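Local coordinates for class I phosphodiesterase PDEB1 (Leishmania major, PDB 2R8Q), which is a class I phosphodiesterase whose predominantly helical catalytic domain holds a zinc ion and a magnesium ion beside the ligand pocket, at residues 115-119 against 120-124; 171-174 against 175-178. All coordinates share one frame; numbering follows the deposited sequence.

Contact 1. Residues 115-119 against 120-124; sequences YLYTG and KASEL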
loop_
_atom_site.group_PDB
_atom_site.type_symbol
_atom_site.label_atom_id
_atom_site.label_comp_id
_atom_site.label_asym_id
_atom_site.label_seq_id
_atom_site.Cartn_x
_atom_site.Cartn_y
_atom_site.Cartn_z
ATOM N N TYR A 115 -21.603 -10.950 18.924
ATOM C CA TYR A 115 -21.402 -12.319 18.463
ATOM C C TYR A 115 -20.497 -13.076 19.423
ATOM O O TYR A 115 -20.735 -14.245 19.731
ATOM C CB TYR A 115 -20.770 -12.340 17.067
ATOM C CG TYR A 115 -21.661 -11.848 15.947
ATOM C CD1 TYR A 115 -21.154 -11.684 14.660
ATOM C CD2 TYR A 115 -23.011 -11.556 16.164
ATOM C CE1 TYR A 115 -21.956 -11.243 13.617
ATOM C CE2 TYR A 115 -23.827 -11.110 15.121
ATOM C CZ TYR A 115 -23.288 -10.958 13.851
ATOM O OH TYR A 115 -24.074 -10.505 12.814
ATOM N N LEU A 116 -19.453 -12.400 19.891
ATOM C CA LEU A 116 -18.494 -13.001 20.806
ATOM C C LEU A 116 -19.055 -13.287 22.189
ATOM O O LEU A 116 -18.848 -14.367 22.744
ATOM C CB LEU A 116 -17.277 -12.087 20.966
ATOM C CG LEU A 116 -16.342 -11.955 19.762
ATOM C CD1 LEU A 116 -15.327 -10.852 20.040
ATOM C CD2 LEU A 116 -15.647 -13.289 19.497
ATOM N N TYR A 117 -19.780 -12.328 22.746
ATOM C CA TYR A 117 -20.277 -12.507 24.097
ATOM C C TYR A 117 -21.746 -12.877 24.256
ATOM O O TYR A 117 -22.077 -13.733 25.073
ATOM C CB TYR A 117 -19.867 -11.277 24.909
ATOM C CG TYR A 117 -18.357 -11.113 24.860
ATOM C CD1 TYR A 117 -17.758 -10.084 24.128
ATOM C CD2 TYR A 117 -17.524 -12.067 25.450
ATOM C CE1 TYR A 117 -16.365 -10.017 23.983
ATOM C CE2 TYR A 117 -16.138 -12.009 25.310
ATOM C CZ TYR A 117 -15.565 -10.986 24.575
ATOM O OH TYR A 117 -14.195 -10.957 24.420
ATOM N N THR A 118 -22.632 -12.265 23.482
ATOM C CA THR A 118 -24.038 -12.637 23.572
ATOM C C THR A 118 -24.198 -13.938 22.786
ATOM O O THR A 118 -24.911 -14.852 23.207
ATOM C CB THR A 118 -24.955 -11.550 22.968
ATOM O OG1 THR A 118 -24.795 -10.332 23.705
ATOM C CG2 THR A 118 -26.417 -11.982 23.030
ATOM N N GLY A 119 -23.502 -14.016 21.652
ATOM C CA GLY A 119 -23.555 -15.194 20.801
ATOM C C GLY A 119 -22.619 -16.317 21.220
ATOM O O GLY A 119 -22.611 -17.387 20.605
ATOM N N LYS A 120 -21.816 -16.067 22.251
ATOM C CA LYS A 120 -20.888 -17.064 22.785
ATOM C C LYS A 120 -19.748 -17.497 21.863
ATOM O O LYS A 120 -19.098 -18.512 22.121
ATOM C CB LYS A 120 -21.666 -18.310 23.226
ATOM C CG LYS A 120 -22.797 -18.041 24.213
ATOM C CD LYS A 120 -22.290 -17.387 25.490
ATOM C CE LYS A 120 -23.370 -17.368 26.564
ATOM N NZ LYS A 120 -24.621 -16.724 26.083
ATOM N N ALA A 121 -19.493 -16.743 20.797
ATOM C CA ALA A 121 -18.411 -17.099 19.880
ATOM C C ALA A 121 -17.035 -16.968 20.542
ATOM O O ALA A 121 -16.053 -17.546 20.071
ATOM C CB ALA A 121 -18.474 -16.230 18.625
ATOM N N SER A 122 -16.962 -16.214 21.637
ATOM C CA SER A 122 -15.699 -16.039 22.351
ATOM C C SER A 122 -15.190 -17.372 22.899
ATOM O O SER A 122 -14.015 -17.504 23.234
ATOM C CB SER A 122 -15.859 -15.040 23.505
ATOM O OG SER A 122 -16.679 -15.557 24.543
ATOM N N GLU A 123 -16.079 -18.356 22.986
ATOM C CA GLU A 123 -15.714 -19.676 23.492
ATOM C C GLU A 123 -14.837 -20.438 22.508
ATOM O O GLU A 123 -14.210 -21.438 22.864
ATOM C CB GLU A 123 -16.975 -20.490 23.782
ATOM C CG GLU A 123 -17.777 -19.966 24.952
ATOM C CD GLU A 123 -19.106 -20.671 25.108
ATOM O OE1 GLU A 123 -19.328 -21.691 24.419
ATOM O OE2 GLU A 123 -19.927 -20.206 25.924
ATOM N N LEU A 124 -14.791 -19.959 21.271
ATOM C CA LEU A 124 -14.000 -20.602 20.230
ATOM C C LEU A 124 -12.650 -19.916 20.032
ATOM O O LEU A 124 -11.826 -20.385 19.247
ATOM C CB LEU A 124 -14.768 -20.571 18.907
ATOM C CG LEU A 124 -16.201 -21.110 18.922
ATOM C CD1 LEU A 124 -16.900 -20.734 17.621
ATOM C CD2 LEU A 124 -16.186 -22.614 19.121
#
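Y117 and S122 meet where helix 102-118 ends and the chain turns toward helix 127-139. The Y117 side chain leaves its backbone with CG beside its own N (chi1 -57°), which sends the ring out beside L116, away from G119 and K120, until CE2 lies 3.5 Å from S122 CB in an oblique approach. One face of the ring is already covered near its rim by L116 CB. S122 adopts the crowded position, OG lodged between backbone N and carbonyl carbon (chi1 68°), and this rotation brings OG to 3.1 Å from L116 O. Inward of this pair, L116 CD2 packs 4.2 Å from A121 CB, and both residues rest on L249 of helix 239-254; L116, Y117 and S122 also share C130 of helix 127-139.

The helical path is left at K120, whose phi is positive (66°). Its chain, bent at chi2 and chi4, curls back so that NZ makes a weak hydrogen bond of 3.4 Å to T118 O. Two stronger backbone bonds close the turn, each joining residues six apart: A121 N to Y115 O at 3.0 Å and S122 N to L116 O at 2.9 Å, both in the carbonyl plane on a lone pair. Two carbonyls of the last helical turn thus find donors beyond the helix end, consistent with a chain that leaves the helix while L116 and A121 stay buried.

Contact 2. Residues 171-174 against 175-178; sequences VLEV and HHCS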
loop_
_atom_site.group_PDB
_atom_site.type_symbol
_atom_site.label_atom_id
_atom_site.label_comp_id
_atom_site.label_asym_id
_atom_site.label_seq_id
_atom_site.Cartn_x
_atom_site.Cartn_y
_atom_site.Cartn_z
ATOM N N VAL A 171 -8.036 -4.974 -4.152
ATOM C CA VAL A 171 -7.584 -3.588 -4.199
ATOM C C VAL A 171 -7.795 -2.834 -2.889
ATOM O O VAL A 171 -6.846 -2.349 -2.271
ATOM C CB VAL A 171 -8.320 -2.816 -5.319
ATOM C CG1 VAL A 171 -7.748 -1.418 -5.448
ATOM C CG2 VAL A 171 -8.214 -3.578 -6.640
ATOM N N LEU A 172 -9.053 -2.737 -2.477
ATOM C CA LEU A 172 -9.412 -2.026 -1.258
ATOM C C LEU A 172 -8.862 -2.634 0.025
ATOM O O LEU A 172 -8.292 -1.928 0.857
ATOM C CB LEU A 172 -10.936 -1.939 -1.146
ATOM C CG LEU A 172 -11.634 -0.913 -2.037
ATOM C CD1 LEU A 172 -13.097 -1.283 -2.200
ATOM C CD2 LEU A 172 -11.482 0.464 -1.427
ATOM N N GLU A 173 -9.031 -3.942 0.188
ATOM C CA GLU A 173 -8.592 -4.603 1.412
ATOM C C GLU A 173 -7.097 -4.480 1.726
ATOM O O GLU A 173 -6.719 -4.307 2.886
ATOM C CB GLU A 173 -9.041 -6.066 1.397
ATOM C CG GLU A 173 -10.572 -6.254 1.431
ATOM C CD GLU A 173 -11.264 -5.886 0.124
ATOM O OE1 GLU A 173 -10.605 -5.934 -0.932
ATOM O OE2 GLU A 173 -12.473 -5.566 0.147
ATOM N N VAL A 174 -6.240 -4.545 0.713
ATOM C CA VAL A 174 -4.812 -4.393 0.971
ATOM C C VAL A 174 -4.567 -2.947 1.412
ATOM O O VAL A 174 -3.756 -2.690 2.303
ATOM C CB VAL A 174 -3.975 -4.717 -0.286
ATOM C CG1 VAL A 174 -2.503 -4.366 -0.048
ATOM C CG2 VAL A 174 -4.104 -6.198 -0.617
ATOM N N HIS A 175 -5.291 -2.013 0.797
ATOM C CA HIS A 175 -5.175 -0.597 1.137
ATOM C C HIS A 175 -5.570 -0.382 2.599
ATOM O O HIS A 175 -4.887 0.339 3.329
ATOM C CB HIS A 175 -6.080 0.238 0.222
ATOM C CG HIS A 175 -6.003 1.717 0.460
ATOM N ND1 HIS A 175 -4.851 2.448 0.255
ATOM C CD2 HIS A 175 -6.946 2.605 0.855
ATOM C CE1 HIS A 175 -5.089 3.723 0.511
ATOM N NE2 HIS A 175 -6.353 3.845 0.877
ATOM N N HIS A 176 -6.662 -1.010 3.034
ATOM C CA HIS A 176 -7.094 -0.840 4.425
ATOM C C HIS A 176 -6.010 -1.355 5.382
ATOM O O HIS A 176 -5.744 -0.750 6.426
ATOM C CB HIS A 176 -8.407 -1.590 4.709
ATOM C CG HIS A 176 -9.515 -1.292 3.744
ATOM N ND1 HIS A 176 -9.842 -0.014 3.337
ATOM C CD2 HIS A 176 -10.421 -2.114 3.159
ATOM C CE1 HIS A 176 -10.900 -0.064 2.545
ATOM N NE2 HIS A 176 -11.272 -1.326 2.422
ATOM N N CYS A 177 -5.390 -2.480 5.027
ATOM C CA CYS A 177 -4.333 -3.054 5.858
ATOM C C CYS A 177 -3.147 -2.101 5.944
ATOM O O CYS A 177 -2.572 -1.907 7.013
ATOM C CB CYS A 177 -3.855 -4.389 5.284
ATOM S SG CYS A 177 -5.009 -5.760 5.502
ATOM N N SER A 178 -2.783 -1.511 4.811
ATOM C CA SER A 178 -1.658 -0.580 4.769
ATOM C C SER A 178 -1.882 0.607 5.696
ATOM O O SER A 178 -0.955 1.058 6.380
ATOM C CB SER A 178 -1.436 -0.089 3.336
ATOM O OG SER A 178 -1.122 -1.171 2.479
HETATM O O HOH W 1 -13.367 -2.795 1.407
#
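L172 and H176 touch one turn apart on helix 171-184, within the all-helical catalytic domain of the cyclic nucleotide phosphodiesterase family. The backbone bonds are those of a regular alpha-helix: H176 N donates to L172 O at 2.9 Å, C177 N to E173 O at 3.1 Å and S178 N to V174 O, while H175 N to V171 O is weak. V174 O may also receive the S178 hydroxyl, though that proton has another acceptor within reach.

Imidazole contacts set H176 apart. With CG beside its backbone N (chi1 -52°), the ring folds back along the helix, and L172 O stands 3.1 Å above the ring plane, over its centre. The same carbonyl therefore accepts from the backbone N and lies against the ring. Nearby, L172 CB packs 3.6 Å from H176 NE2. H176 ND1 is hydrogen-bonded to L142 O, which fixes the turn of the ring together with a water at NE2. H175 takes the other course, its CG anti to the backbone N (chi1 -178°), and its NE2 reaches D143.

Other helices pack on this one. V171 and L172 lie against Y152, E173 and V174 against L212, and V174 and C177 press respectively on S166 and L162 of the second subunit, so this helix contributes to the dimer contact.

The side chains of E173 and H176 are linked through a water. E173 OE1 is held by N149, and OE2 accepts a hydrogen from the water at 3.2 Å; that water sits in the plane of the H176 ring, at its edge, 2.8 Å from NE2.

Contacts 1 and 2 lie on opposite sides of the chain's centre, with their own centres 27 Å apart and their nearest atoms about 17 Å from each other, so they do not touch. They approach the metal site to different degrees. In contact 2 the side chain of H176 comes within about 7 Å of the zinc ion and packs on its ligand D141, while that of E173 is about 4 Å from the magnesium ion. Contact 1 is more remote: the Y115 side chain lies about 12 Å from the zinc ion and about 11 Å from 3-isobutyl-1-methylxanthine, touching A252 and S256, which flank the zinc ligand D254 in sequence.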